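Local coordinates for ferulic acid decarboxylase 1 (Candida dubliniensis, PDB 4ZAD), which probably catalyses the reversible decarboxylation of ferulic, p-coumaric and cinnamic acids to their vinyl derivatives, using prenylated FMN and manganese, at residues Gln427-Trp430 / Ala431-Thr434; Ser505-Trp508 / Asp509-Tyr512. One frame throughout, in Å; residues are numbered along the deposited sequence.

In the fold
Contact 1 (427-434) lies in helix 425-434, packed against strand 412-417 of the mixed sheet 356-360, 369-374, 412-417, 470-475 and 442-445, within the range of the UbiD C-terminal family domain. Contact 2 (505-512) follows it in the chain, at the C-terminal end, where helix 498-506 passes into the short helix 508-511. Their centres are about 30 Å apart and their nearest atoms about 16 Å, so the two do not touch. Contact 1 is buried, its centre about 25 Å from that of the chain; contact 2 is at the surface, about 44 Å out. Both meet the second subunit of the homodimer, and neither is at the prenylated-flavin or manganese site.

Contact 1 (Gln427-Trp430 / Ala431-Thr434); sequences QLIW and AYTT
From Gln427 to Thr434 the backbone makes successive i+4 to i hydrogen bonds, Ala431 N to Gln427 O and Tyr432 N to Leu428 O (2.9 Å) among them, as in the alpha-helix 425-434 to which both segments belong. Its last turn adds two side-chain bonds of the kind Ser and Thr make to the carbonyl four residues back. Thr433 and Thr434 each hold their hydroxyl between their own backbone N and carbonyl carbon (chi1 56° and 61°), which turns it back along the helix. Thr433 OG1 donates to Ile429 O at 3.0 Å in the carbonyl plane, and Thr433 N reaches the same oxygen at 3.3 Å, so two donors grip it. On the other side of that threonine's CB, its CG2 packs on Ile429 CD1 at 3.6 Å. The Tyr432 ring stacks with Trp369, and its OH bonds to Glu412 of strand 412-417. The Trp430 indole extends toward the second subunit, where NE1 bonds to His291 O and the ring stacks on Tyr293, both of that subunit. Thr434 OG1 sits over one indole face, offset toward the rim, and also bonds to Tyr293 OH of the second subunit. Trp430 O accepts both Thr434 N, at 3.1 Å, and Thr434 OG1, at 2.6 Å, the hydroxyl standing 45° out of the carbonyl plane.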
ATOM      1  N   GLN A 427      -4.749  -2.879   6.144  1.00 25.37           N
ATOM      2  CA  GLN A 427      -5.748  -3.948   6.047  1.00 24.49           C
ATOM      3  C   GLN A 427      -6.208  -4.108   4.587  1.00 23.41           C
ATOM      4  O   GLN A 427      -6.234  -5.235   4.081  1.00 23.16           O
ATOM      5  CB  GLN A 427      -6.924  -3.737   7.018  1.00 24.01           C
ATOM      6  CG  GLN A 427      -6.494  -3.777   8.487  1.00 22.95           C
ATOM      7  CD  GLN A 427      -7.666  -3.598   9.475  1.00 23.28           C
ATOM      8  OE1 GLN A 427      -8.652  -4.344   9.438  1.00 19.93           O
ATOM      9  NE2 GLN A 427      -7.542  -2.610  10.370  1.00 19.44           N
ATOM     10  N   LEU A 428      -6.512  -3.011   3.891  1.00 21.95           N
ATOM     11  CA  LEU A 428      -6.956  -3.143   2.472  1.00 21.31           C
ATOM     12  C   LEU A 428      -5.902  -3.830   1.569  1.00 20.65           C
ATOM     13  O   LEU A 428      -6.224  -4.805   0.860  1.00 21.16           O
ATOM     14  CB  LEU A 428      -7.392  -1.805   1.865  1.00 21.17           C
ATOM     15  CG  LEU A 428      -8.017  -1.911   0.448  1.00 20.78           C
ATOM     16  CD1 LEU A 428      -9.274  -2.665   0.467  1.00 17.55           C
ATOM     17  CD2 LEU A 428      -8.296  -0.543  -0.144  1.00 20.43           C
ATOM     18  N   ILE A 429      -4.641  -3.390   1.644  1.00 19.10           N
ATOM     19  CA  ILE A 429      -3.606  -3.987   0.801  1.00 18.19           C
ATOM     20  C   ILE A 429      -3.323  -5.449   1.151  1.00 17.61           C
ATOM     21  O   ILE A 429      -3.002  -6.213   0.288  1.00 18.20           O
ATOM     22  CB  ILE A 429      -2.296  -3.178   0.778  1.00 18.01           C
ATOM     23  CG1 ILE A 429      -1.397  -3.654  -0.366  1.00 17.08           C
ATOM     24  CG2 ILE A 429      -1.510  -3.368   2.108  1.00 16.95           C
ATOM     25  CD1 ILE A 429      -2.015  -3.754  -1.700  1.00 16.61           C
ATOM     26  N   TRP A 430      -3.434  -5.846   2.404  1.00 17.68           N
ATOM     27  CA  TRP A 430      -3.330  -7.265   2.743  1.00 18.23           C
ATOM     28  C   TRP A 430      -4.405  -8.046   2.004  1.00 18.90           C
ATOM     29  O   TRP A 430      -4.148  -9.007   1.325  1.00 19.24           O
ATOM     30  CB  TRP A 430      -3.487  -7.453   4.250  1.00 18.31           C
ATOM     31  CG  TRP A 430      -3.572  -8.840   4.723  1.00 17.23           C
ATOM     32  CD1 TRP A 430      -2.718  -9.834   4.441  1.00 19.08           C
ATOM     33  CD2 TRP A 430      -4.564  -9.397   5.599  1.00 16.04           C
ATOM     34  NE1 TRP A 430      -3.116 -10.999   5.058  1.00 19.37           N
ATOM     35  CE2 TRP A 430      -4.240 -10.747   5.789  1.00 15.82           C
ATOM     36  CE3 TRP A 430      -5.695  -8.884   6.230  1.00 17.63           C
ATOM     37  CZ2 TRP A 430      -4.984 -11.585   6.592  1.00 16.47           C
ATOM     38  CZ3 TRP A 430      -6.456  -9.730   7.041  1.00 16.76           C
ATOM     39  CH2 TRP A 430      -6.088 -11.047   7.224  1.00 15.66           C
ATOM     40  N   ALA A 431      -5.625  -7.577   2.114  1.00 19.86           N
ATOM     41  CA  ALA A 431      -6.739  -8.279   1.536  1.00 20.10           C
ATOM     42  C   ALA A 431      -6.639  -8.313   0.017  1.00 20.73           C
ATOM     43  O   ALA A 431      -7.096  -9.259  -0.614  1.00 21.83           O
ATOM     44  CB  ALA A 431      -8.031  -7.628   1.999  1.00 19.33           C
ATOM     45  N   TYR A 432      -6.051  -7.294  -0.594  1.00 20.92           N
ATOM     46  CA  TYR A 432      -6.138  -7.185  -2.052  1.00 20.56           C
ATOM     47  C   TYR A 432      -5.162  -8.133  -2.689  1.00 20.64           C
ATOM     48  O   TYR A 432      -5.424  -8.715  -3.734  1.00 20.89           O
ATOM     49  CB  TYR A 432      -5.853  -5.762  -2.504  1.00 20.54           C
ATOM     50  CG  TYR A 432      -5.761  -5.579  -4.019  1.00 21.29           C
ATOM     51  CD1 TYR A 432      -6.870  -5.235  -4.749  1.00 23.00           C
ATOM     52  CD2 TYR A 432      -4.566  -5.743  -4.700  1.00 21.47           C
ATOM     53  CE1 TYR A 432      -6.812  -5.047  -6.116  1.00 24.73           C
ATOM     54  CE2 TYR A 432      -4.485  -5.570  -6.079  1.00 23.18           C
ATOM     55  CZ  TYR A 432      -5.622  -5.215  -6.782  1.00 25.76           C
ATOM     56  OH  TYR A 432      -5.600  -5.023  -8.145  1.00 26.83           O
ATOM     57  N   THR A 433      -4.006  -8.275  -2.063  1.00 20.80           N
ATOM     58  CA  THR A 433      -2.956  -9.087  -2.641  1.00 20.80           C
ATOM     59  C   THR A 433      -3.168 -10.555  -2.282  1.00 20.30           C
ATOM     60  O   THR A 433      -2.853 -11.422  -3.079  1.00 20.82           O
ATOM     61  CB  THR A 433      -1.587  -8.581  -2.211  1.00 20.87           C
ATOM     62  OG1 THR A 433      -1.527  -8.541  -0.805  1.00 21.34           O
ATOM     63  CG2 THR A 433      -1.397  -7.167  -2.678  1.00 22.57           C
ATOM     64  N   THR A 434      -3.741 -10.837  -1.116  1.00 20.19           N
ATOM     65  CA  THR A 434      -3.898 -12.216  -0.659  1.00 20.24           C
ATOM     66  C   THR A 434      -5.240 -12.858  -0.979  1.00 20.88           C
ATOM     67  O   THR A 434      -5.363 -14.057  -0.836  1.00 21.12           O
ATOM     68  CB  THR A 434      -3.594 -12.371   0.892  1.00 20.42           C
ATOM     69  OG1 THR A 434      -4.492 -11.575   1.695  1.00 19.90           O
ATOM     70  CG2 THR A 434      -2.195 -11.964   1.183  1.00 17.82           C
TER

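Contact 2 (Ser505-Trp508 / Asp509-Tyr512); sequences SQNW and DKYY
At the dimer interface near the C-terminus, Trp508 and Tyr512 form an aromatic pair spaced one helical turn apart. The six-membered ring of Trp508 and the Tyr512 ring have centroids 4.5 Å apart and planes at 12°, nearly parallel but displaced, so little of one face covers the other. The closest approach, between Trp508 CZ2 and Tyr512 CD1, is modelled tighter than carbons allow, which leaves the exact spacing doubtful. The two side chains run alongside each other and point the same way, with Trp508 CG placed opposite its backbone N (chi1 -167°). Tyr512 CB also closes on the pyrrole side of the indole, 3.4 Å from Trp508 NE1. The backbone supplies the matching i to i+4 spacing: Tyr512 N donates to Trp508 O at 2.8 Å in a nearly straight bond (167° at the hydrogen).

This single turn is helix 508-511, which follows helix 498-506 after Asn507 leaves helical backbone angles. Asn507 occupies the N-cap position, but its side chain makes no capping bond. Its backbone carbonyl takes part in the turn: Lys510 N approaches Asn507 O at 2.9 Å from well above the carbonyl plane, and the bond from Tyr511 N is weak. The side chains of Asn507 and Lys510 run next to each other, Asn507 ND2 being 3.7 Å from Lys510 CD. Tyr511 turns one ring edge toward Trp508 CA, while its CE2 meets Asn507 CB at 3.9 Å. Across the interface, Lys41 of the second subunit makes a cation-pi contact with Trp508, and Tyr512 OH bonds to Ala48 O of that subunit.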
ATOM      1  N   SER A 505      -1.364  -7.513  26.883  1.00 33.46           N
ATOM      2  CA  SER A 505      -1.395  -6.043  26.834  1.00 34.92           C
ATOM      3  C   SER A 505      -1.335  -5.420  28.209  1.00 35.65           C
ATOM      4  O   SER A 505      -0.522  -4.544  28.462  1.00 35.47           O
ATOM      5  CB  SER A 505      -2.654  -5.517  26.142  1.00 34.79           C
ATOM      6  OG  SER A 505      -2.504  -5.523  24.743  1.00 36.21           O
ATOM      7  N   GLN A 506      -2.228  -5.858  29.083  1.00 37.06           N
ATOM      8  CA  GLN A 506      -2.228  -5.373  30.450  1.00 38.04           C
ATOM      9  C   GLN A 506      -0.815  -5.524  31.037  1.00 38.66           C
ATOM     10  O   GLN A 506      -0.304  -4.574  31.638  1.00 40.36           O
ATOM     11  CB  GLN A 506      -3.294  -6.082  31.313  1.00 38.03           C
ATOM     12  N   ASN A 507      -0.146  -6.653  30.826  1.00 38.71           N
ATOM     13  CA  ASN A 507       1.160  -6.878  31.475  1.00 39.25           C
ATOM     14  C   ASN A 507       2.380  -6.602  30.576  1.00 38.88           C
ATOM     15  O   ASN A 507       3.475  -7.091  30.825  1.00 38.83           O
ATOM     16  CB  ASN A 507       1.234  -8.300  32.082  1.00 39.87           C
ATOM     17  CG  ASN A 507       0.337  -8.463  33.336  1.00 41.24           C
ATOM     18  OD1 ASN A 507      -0.897  -8.539  33.235  1.00 41.22           O
ATOM     19  ND2 ASN A 507       0.972  -8.497  34.522  1.00 43.22           N
ATOM     20  N   TRP A 508       2.213  -5.796  29.544  1.00 38.51           N
ATOM     21  CA  TRP A 508       3.332  -5.565  28.642  1.00 38.65           C
ATOM     22  C   TRP A 508       4.580  -5.036  29.358  1.00 39.34           C
ATOM     23  O   TRP A 508       5.670  -5.396  28.977  1.00 39.47           O
ATOM     24  CB  TRP A 508       2.936  -4.646  27.481  1.00 38.43           C
ATOM     25  CG  TRP A 508       3.953  -4.636  26.393  1.00 36.19           C
ATOM     26  CD1 TRP A 508       4.794  -3.613  26.074  1.00 36.11           C
ATOM     27  CD2 TRP A 508       4.272  -5.707  25.505  1.00 32.05           C
ATOM     28  NE1 TRP A 508       5.613  -3.974  25.032  1.00 33.53           N
ATOM     29  CE2 TRP A 508       5.317  -5.254  24.664  1.00 31.46           C
ATOM     30  CE3 TRP A 508       3.792  -7.003  25.342  1.00 29.85           C
ATOM     31  CZ2 TRP A 508       5.872  -6.042  23.680  1.00 29.01           C
ATOM     32  CZ3 TRP A 508       4.326  -7.777  24.360  1.00 28.46           C
ATOM     33  CH2 TRP A 508       5.362  -7.298  23.537  1.00 30.73           C
ATOM     34  N   ASP A 509       4.431  -4.194  30.384  1.00 40.37           N
ATOM     35  CA  ASP A 509       5.602  -3.622  31.084  1.00 41.04           C
ATOM     36  C   ASP A 509       6.398  -4.694  31.818  1.00 41.46           C
ATOM     37  O   ASP A 509       7.601  -4.520  32.064  1.00 41.62           O
ATOM     38  CB  ASP A 509       5.196  -2.532  32.084  1.00 41.36           C
ATOM     39  CG  ASP A 509       4.709  -1.236  31.409  1.00 42.55           C
ATOM     40  OD1 ASP A 509       4.936  -1.020  30.196  1.00 41.19           O
ATOM     41  OD2 ASP A 509       4.095  -0.415  32.123  1.00 44.43           O
ATOM     42  N   LYS A 510       5.729  -5.794  32.162  1.00 41.72           N
ATOM     43  CA  LYS A 510       6.363  -6.931  32.817  1.00 42.22           C
ATOM     44  C   LYS A 510       7.224  -7.750  31.809  1.00 41.64           C
ATOM     45  O   LYS A 510       8.273  -8.314  32.168  1.00 41.76           O
ATOM     46  CB  LYS A 510       5.271  -7.792  33.471  1.00 42.78           C
ATOM     47  CG  LYS A 510       5.703  -8.614  34.685  1.00 46.31           C
ATOM     48  CD  LYS A 510       4.474  -9.318  35.354  1.00 50.21           C
ATOM     49  CE  LYS A 510       4.499 -10.867  35.207  1.00 51.96           C
ATOM     50  NZ  LYS A 510       3.153 -11.544  35.473  1.00 52.84           N
ATOM     51  N   TYR A 511       6.793  -7.776  30.548  1.00 40.80           N
ATOM     52  CA  TYR A 511       7.542  -8.435  29.462  1.00 39.98           C
ATOM     53  C   TYR A 511       8.629  -7.559  28.878  1.00 39.95           C
ATOM     54  O   TYR A 511       9.792  -7.950  28.815  1.00 40.64           O
ATOM     55  CB  TYR A 511       6.579  -8.859  28.352  1.00 39.40           C
ATOM     56  CG  TYR A 511       5.509  -9.773  28.882  1.00 37.59           C
ATOM     57  CD1 TYR A 511       5.835 -10.994  29.395  1.00 36.94           C
ATOM     58  CD2 TYR A 511       4.206  -9.405  28.914  1.00 36.69           C
ATOM     59  CE1 TYR A 511       4.899 -11.834  29.899  1.00 35.37           C
ATOM     60  CE2 TYR A 511       3.254 -10.244  29.425  1.00 37.11           C
ATOM     61  CZ  TYR A 511       3.612 -11.470  29.910  1.00 35.06           C
ATOM     62  OH  TYR A 511       2.695 -12.345  30.433  1.00 33.85           O
ATOM     63  N   TYR A 512       8.237  -6.376  28.440  1.00 40.16           N
ATOM     64  CA  TYR A 512       9.146  -5.411  27.819  1.00 40.46           C
ATOM     65  C   TYR A 512       9.571  -4.282  28.798  1.00 41.59           C
ATOM     66  O   TYR A 512       9.175  -3.122  28.643  1.00 41.47           O
ATOM     67  CB  TYR A 512       8.500  -4.858  26.535  1.00 39.83           C
ATOM     68  CG  TYR A 512       8.881  -5.675  25.345  1.00 36.86           C
ATOM     69  CD1 TYR A 512       8.472  -6.998  25.237  1.00 32.58           C
ATOM     70  CD2 TYR A 512       9.688  -5.141  24.347  1.00 32.89           C
ATOM     71  CE1 TYR A 512       8.860  -7.774  24.172  1.00 31.53           C
ATOM     72  CE2 TYR A 512      10.083  -5.894  23.280  1.00 31.81           C
ATOM     73  CZ  TYR A 512       9.674  -7.230  23.185  1.00 31.13           C
ATOM     74  OH  TYR A 512      10.063  -7.997  22.091  1.00 26.97           O
TER